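Vinylacetyl-CoA Delta-isomerase (Nitrosopumilus maritimus SCM1, PDB 6VJR) is an oxygen-tolerant 4-hydroxybutyryl-CoA dehydratase that binds FAD and a [4Fe-4S] cluster and probably also isomerises vinylacetyl-CoA. Local coordinates at residues 171-175 / 176-180; 317-320 / 321-324. One frame throughout, in Å; residues are numbered along the deposited sequence.

Going from the N terminus, the chain first reaches interaction 1, where strand 169-173 turns back at residues 174-176 into strand 177-188 and closes a tight beta hairpin in the N-terminal, 4-hydroxyphenylacetate 3-hydroxylase-like part. Strand 262-265 pairs with the far side of the returning strand, joining the hairpin to its neighbours. Interaction 2 comes much later, in the C-terminal part, of the acyl-CoA dehydrogenase clan: the loop after helix 295-314 closes onto the first turn of helix 320-345 beside FAD. The two are in series, so neither nests in nor crosses the other. Their centres lie about 63 Å apart on opposite sides of the chain's centre, one far from the cofactors, the other in the FAD pocket.

Interaction 1 (171-175 / 176-180); sequences VDTDE and KGVYV
Asp-174 OD1 takes two backbone N-H groups, from Lys-176 N at 2.8 Å and, more weakly, from Gly-177 N at 3.0 Å; the first makes an Asx turn. With CG between the backbone N and the carbonyl carbon (chi1 69°), the Asp-174 carboxylate folds over the bend, and its other oxygen, OD2, accepts Tyr-179 OH at 2.7 Å. Carboxylate and phenol planes stand 85° apart, and the hydroxyl comes in from above the carboxylate plane. Losing this carboxylate to an alanine is likely to strip both turn amides of their acceptor and the Tyr-179 hydroxyl of its partner.

The turn joins the strands of a beta hairpin, closed by Asp-174 N to Gly-177 O at 2.9 Å. At the backbone angles of Gly-177 a CB would be driven into the carbonyl oxygen of Lys-176. Further along, Tyr-179 N bonds Asp-172 O at 2.9 Å, and that same carbonyl oxygen lies in the plane of the tyrosine ring, at its CD1 edge. A classic beta bulge sets Val-171 and Asp-172 opposite the single Tyr-179; Val-171 N reaches Tyr-179 O at 2.9 Å and Asp-172 N adds a weak bond. Phe-263 of strand 262-265 meets the Tyr-179 ring obliquely.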
loop_
_atom_site.group_PDB
_atom_site.type_symbol
_atom_site.label_atom_id
_atom_site.label_comp_id
_atom_site.label_asym_id
_atom_site.label_seq_id
_atom_site.Cartn_x
_atom_site.Cartn_y
_atom_site.Cartn_z
ATOM N N VAL A 171 -7.349 31.820 35.436
ATOM C CA VAL A 171 -7.191 31.632 36.873
ATOM C C VAL A 171 -7.661 32.837 37.683
ATOM O O VAL A 171 -7.867 32.696 38.889
ATOM C CB VAL A 171 -5.751 31.249 37.233
ATOM C CG1 VAL A 171 -5.364 29.890 36.662
ATOM C CG2 VAL A 171 -4.718 32.271 36.829
ATOM N N ASP A 172 -7.759 34.030 37.067
ATOM C CA ASP A 172 -8.292 35.182 37.773
ATOM C C ASP A 172 -8.717 36.216 36.750
ATOM O O ASP A 172 -8.373 36.106 35.579
ATOM C CB ASP A 172 -7.249 35.818 38.675
ATOM C CG ASP A 172 -7.788 36.651 39.829
ATOM O OD1 ASP A 172 -9.030 36.838 39.948
ATOM O OD2 ASP A 172 -6.956 37.093 40.627
ATOM N N THR A 173 -9.520 37.184 37.197
ATOM C CA THR A 173 -9.904 38.299 36.360
ATOM C C THR A 173 -9.885 39.552 37.233
ATOM O O THR A 173 -9.910 39.468 38.465
ATOM C CB THR A 173 -11.277 38.083 35.711
ATOM O OG1 THR A 173 -12.250 38.311 36.725
ATOM C CG2 THR A 173 -11.504 36.701 35.116
ATOM N N ASP A 174 -9.764 40.703 36.571
ATOM C CA ASP A 174 -9.978 41.995 37.212
ATOM C C ASP A 174 -10.639 42.934 36.208
ATOM O O ASP A 174 -11.116 42.533 35.159
ATOM C CB ASP A 174 -8.682 42.516 37.815
ATOM C CG ASP A 174 -7.604 42.924 36.822
ATOM O OD1 ASP A 174 -7.932 43.078 35.626
ATOM O OD2 ASP A 174 -6.436 43.073 37.262
ATOM N N GLU A 175 -10.718 44.214 36.568
ATOM C CA GLU A 175 -11.383 45.190 35.724
ATOM C C GLU A 175 -10.659 45.389 34.389
ATOM O O GLU A 175 -11.247 45.987 33.492
ATOM C CB GLU A 175 -11.547 46.515 36.484
ATOM C CG GLU A 175 -10.232 47.182 36.902
ATOM C CD GLU A 175 -9.363 46.529 37.986
ATOM O OE1 GLU A 175 -9.828 45.650 38.771
ATOM O OE2 GLU A 175 -8.161 46.904 38.027
ATOM N N LYS A 176 -9.376 45.025 34.276
ATOM C CA LYS A 176 -8.592 45.350 33.095
ATOM C C LYS A 176 -8.407 44.129 32.164
ATOM O O LYS A 176 -8.053 44.272 30.989
ATOM C CB LYS A 176 -7.211 45.842 33.550
ATOM C CG LYS A 176 -7.159 47.170 34.310
ATOM C CD LYS A 176 -7.695 48.322 33.484
ATOM C CE LYS A 176 -7.423 49.669 34.068
ATOM N NZ LYS A 176 -8.353 50.633 33.479
ATOM N N GLY A 177 -8.640 42.913 32.667
ATOM C CA GLY A 177 -8.444 41.725 31.835
ATOM C C GLY A 177 -8.424 40.437 32.641
ATOM O O GLY A 177 -8.906 40.404 33.767
ATOM N N VAL A 178 -7.915 39.378 32.002
ATOM C CA VAL A 178 -7.843 38.044 32.583
ATOM C C VAL A 178 -6.385 37.658 32.835
ATOM O O VAL A 178 -5.450 38.206 32.228
ATOM C CB VAL A 178 -8.543 37.013 31.678
ATOM C CG1 VAL A 178 -9.985 37.390 31.376
ATOM C CG2 VAL A 178 -7.781 36.833 30.385
ATOM N N TYR A 179 -6.216 36.631 33.672
ATOM C CA TYR A 179 -4.911 36.058 33.948
ATOM C C TYR A 179 -5.020 34.575 33.644
ATOM O O TYR A 179 -5.991 33.942 34.069
ATOM C CB TYR A 179 -4.514 36.260 35.420
ATOM C CG TYR A 179 -4.380 37.732 35.767
ATOM C CD1 TYR A 179 -5.507 38.471 36.083
ATOM C CD2 TYR A 179 -3.151 38.385 35.781
ATOM C CE1 TYR A 179 -5.433 39.816 36.425
ATOM C CE2 TYR A 179 -3.062 39.734 36.102
ATOM C CZ TYR A 179 -4.205 40.448 36.421
ATOM O OH TYR A 179 -4.123 41.773 36.707
ATOM N N VAL A 180 -4.079 34.063 32.829
ATOM C CA VAL A 180 -4.148 32.676 32.398
ATOM C C VAL A 180 -2.913 31.929 32.863
ATOM O O VAL A 180 -1.830 32.501 32.958
ATOM C CB VAL A 180 -4.306 32.501 30.873
ATOM C CG1 VAL A 180 -5.604 33.061 30.344
ATOM C CG2 VAL A 180 -3.134 33.064 30.089
#

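Interaction 2 (317-320 / 321-324); sequences PKVS and HIKD. With FAD (flavin-adenine dinucleotide), chain V.
The start of helix 320-345 forms one wall of the adenosine end of the FAD pocket, and here Val-319 and Ile-322 pack together beside the adenosine while His-321 bonds to it. His-321 NE2 donates to FAD N3A of the adenine at 2.9 Å, nearly straight at 171°, and the base nitrogen lies close to the imidazole plane, at the ring edge. A chi1 of 79° tucks His-321 CG in over its own backbone and aims the ring at the nucleotide. At the ribose hydroxyls, His-321 CE1 comes to 3.2 Å from FAD O2B. On the other ring nitrogen, His-321 ND1 is hydrogen-bonded to Lys-325 NZ, one turn further on, so both nitrogens have partners and the ring's flip is fixed. Ile-322 CG1 covers one imidazole face, offset toward the rim.

Val-319 divides its two methyls: Val-319 CG1 lies against the adenine, 3.8 Å from FAD C2A, and Val-319 CG2 packs on Ile-322 CG1 at 3.6 Å. Val-319 is also the N-cap residue, Val-319 O opening the helical bonding with Lys-323 N at 3.0 Å; Ser-320 O then takes Asp-324 N at 2.9 Å. The Lys-323 chain, bent at chi3 (-58°), folds back along the preceding loop and brings Lys-323 CE to 3.2 Å from Lys-318 O.

This is a subunit interface, as the cofactor's other partners reveal. Asp-382 and Gly-386 of the same chain also bond to FAD, whereas Thr-148, Lys-151, Arg-154 and Thr-188 reach it from the fourth subunit. The carboxylate of Asp-324 points elsewhere, to a salt bridge with Arg-455 of the second subunit.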
loop_
_atom_site.group_PDB
_atom_site.type_symbol
_atom_site.label_atom_id
_atom_site.label_comp_id
_atom_site.label_asym_id
_atom_site.label_seq_id
_atom_site.Cartn_x
_atom_site.Cartn_y
_atom_site.Cartn_z
ATOM N N PRO A 317 21.237 8.065 -13.851
ATOM C CA PRO A 317 20.029 8.874 -13.877
ATOM C C PRO A 317 18.881 8.344 -14.731
ATOM O O PRO A 317 17.716 8.681 -14.491
ATOM C CB PRO A 317 20.531 10.223 -14.378
ATOM C CG PRO A 317 21.710 9.862 -15.234
ATOM C CD PRO A 317 22.374 8.701 -14.539
ATOM N N LYS A 318 19.200 7.540 -15.736
ATOM C CA LYS A 318 18.183 7.149 -16.700
ATOM C C LYS A 318 17.813 5.667 -16.613
ATOM O O LYS A 318 17.076 5.171 -17.457
ATOM C CB LYS A 318 18.603 7.503 -18.123
ATOM C CG LYS A 318 18.830 8.976 -18.292
ATOM C CD LYS A 318 19.524 9.285 -19.618
ATOM C CE LYS A 318 19.071 10.549 -20.286
ATOM N NZ LYS A 318 18.863 11.655 -19.349
ATOM N N VAL A 319 18.274 4.978 -15.577
ATOM C CA VAL A 319 17.886 3.593 -15.425
ATOM C C VAL A 319 16.398 3.514 -15.077
ATOM O O VAL A 319 15.859 4.359 -14.352
ATOM C CB VAL A 319 18.754 2.836 -14.418
ATOM C CG1 VAL A 319 20.216 2.789 -14.881
ATOM C CG2 VAL A 319 18.579 3.348 -12.999
ATOM N N SER A 320 15.731 2.510 -15.652
ATOM C CA SER A 320 14.276 2.415 -15.556
ATOM C C SER A 320 13.759 2.523 -14.122
ATOM O O SER A 320 12.841 3.306 -13.872
ATOM C CB SER A 320 13.754 1.177 -16.224
ATOM O OG SER A 320 14.176 1.249 -17.574
ATOM N N HIS A 321 14.276 1.684 -13.202
ATOM C CA HIS A 321 13.714 1.626 -11.865
ATOM C C HIS A 321 13.815 2.982 -11.163
ATOM O O HIS A 321 12.941 3.321 -10.395
ATOM C CB HIS A 321 14.260 0.471 -11.057
ATOM C CG HIS A 321 15.599 0.678 -10.469
ATOM N ND1 HIS A 321 15.840 1.103 -9.166
ATOM C CD2 HIS A 321 16.783 0.546 -11.064
ATOM C CE1 HIS A 321 17.130 1.191 -8.995
ATOM N NE2 HIS A 321 17.741 0.825 -10.146
ATOM N N ILE A 322 14.907 3.719 -11.378
ATOM C CA ILE A 322 15.060 5.014 -10.727
ATOM C C ILE A 322 14.075 5.989 -11.342
ATOM O O ILE A 322 13.390 6.727 -10.610
ATOM C CB ILE A 322 16.521 5.495 -10.777
ATOM C CG1 ILE A 322 17.378 4.585 -9.878
ATOM C CG2 ILE A 322 16.613 6.986 -10.421
ATOM C CD1 ILE A 322 18.832 4.962 -9.725
ATOM N N LYS A 323 13.961 6.004 -12.670
ATOM C CA LYS A 323 12.985 6.908 -13.272
ATOM C C LYS A 323 11.578 6.612 -12.737
ATOM O O LYS A 323 10.798 7.526 -12.445
ATOM C CB LYS A 323 12.986 6.706 -14.786
ATOM C CG LYS A 323 14.205 7.225 -15.519
ATOM C CD LYS A 323 14.134 7.184 -17.042
ATOM C CE LYS A 323 13.909 5.860 -17.655
ATOM N NZ LYS A 323 14.067 5.962 -19.111
ATOM N N ASP A 324 11.255 5.320 -12.570
ATOM C CA ASP A 324 9.937 4.950 -12.113
ATOM C C ASP A 324 9.690 5.396 -10.674
ATOM O O ASP A 324 8.575 5.811 -10.365
ATOM C CB ASP A 324 9.704 3.481 -12.291
ATOM C CG ASP A 324 8.213 3.180 -12.346
ATOM O OD1 ASP A 324 7.511 3.797 -13.207
ATOM O OD2 ASP A 324 7.782 2.338 -11.544
HETATM P PA FAD V . 24.179 2.292 -4.920
HETATM O O1A FAD V . 24.649 1.067 -5.603
HETATM O O2A FAD V . 24.786 3.603 -5.282
HETATM O O5B FAD V . 22.603 2.292 -5.078
HETATM C C5B FAD V . 21.879 3.544 -5.182
HETATM C C4B FAD V . 20.703 3.364 -6.111
HETATM O O4B FAD V . 21.219 3.196 -7.451
HETATM C C3B FAD V . 19.818 2.119 -5.842
HETATM O O3B FAD V . 18.454 2.399 -6.168
HETATM C C2B FAD V . 20.403 1.054 -6.808
HETATM O O2B FAD V . 19.521 0.022 -7.210
HETATM C C1B FAD V . 20.790 1.940 -7.987
HETATM N N9A FAD V . 21.832 1.395 -8.843
HETATM C C8A FAD V . 23.164 1.252 -8.557
HETATM N N7A FAD V . 23.860 0.733 -9.545
HETATM C C5A FAD V . 22.936 0.514 -10.544
HETATM C C6A FAD V . 23.068 0.005 -11.851
HETATM N N6A FAD V . 24.232 -0.369 -12.369
HETATM N N1A FAD V . 21.943 -0.113 -12.601
HETATM C C2A FAD V . 20.793 0.298 -12.047
HETATM N N3A FAD V . 20.550 0.789 -10.833
HETATM C C4A FAD V . 21.676 0.919 -10.128
HETATM N N1 FAD V . 28.434 -3.911 2.780
HETATM C C2 FAD V . 29.429 -4.756 3.190
HETATM O O2 FAD V . 30.205 -5.308 2.411
HETATM N N3 FAD V . 29.598 -5.002 4.536
HETATM C C4 FAD V . 28.841 -4.536 5.576
HETATM O O4 FAD V . 29.141 -4.769 6.752
HETATM C C4X FAD V . 27.862 -3.588 5.155
HETATM N N5 FAD V . 27.105 -3.009 6.103
HETATM C C5X FAD V . 26.291 -1.962 5.723
HETATM C C6 FAD V . 25.636 -1.185 6.685
HETATM C C7 FAD V . 24.862 -0.078 6.331
HETATM C C7M FAD V . 24.250 0.803 7.391
HETATM C C8 FAD V . 24.525 0.121 4.990
HETATM C C8M FAD V . 23.681 1.285 4.558
HETATM C C9 FAD V . 25.167 -0.631 4.026
HETATM C C9A FAD V . 26.044 -1.684 4.369
HETATM N N10 FAD V . 26.726 -2.434 3.407
HETATM C C10 FAD V . 27.723 -3.332 3.747
HETATM C "C1'" FAD V . 26.674 -1.963 2.014
HETATM C "C2'" FAD V . 25.446 -2.317 1.197
HETATM O "O2'" FAD V . 25.618 -3.648 0.725
HETATM C "C3'" FAD V . 25.322 -1.336 0.045
HETATM O "O3'" FAD V . 24.876 -0.124 0.629
HETATM C "C4'" FAD V . 24.409 -1.822 -1.088
HETATM O "O4'" FAD V . 24.967 -2.893 -1.841
HETATM C "C5'" FAD V . 24.018 -0.699 -2.021
HETATM O "O5'" FAD V . 25.243 -0.186 -2.622
HETATM P P FAD V . 25.520 1.385 -2.559
HETATM O O1P FAD V . 25.446 1.856 -1.186
HETATM O O2P FAD V . 26.768 1.605 -3.324
HETATM O O3P FAD V . 24.335 2.085 -3.325
#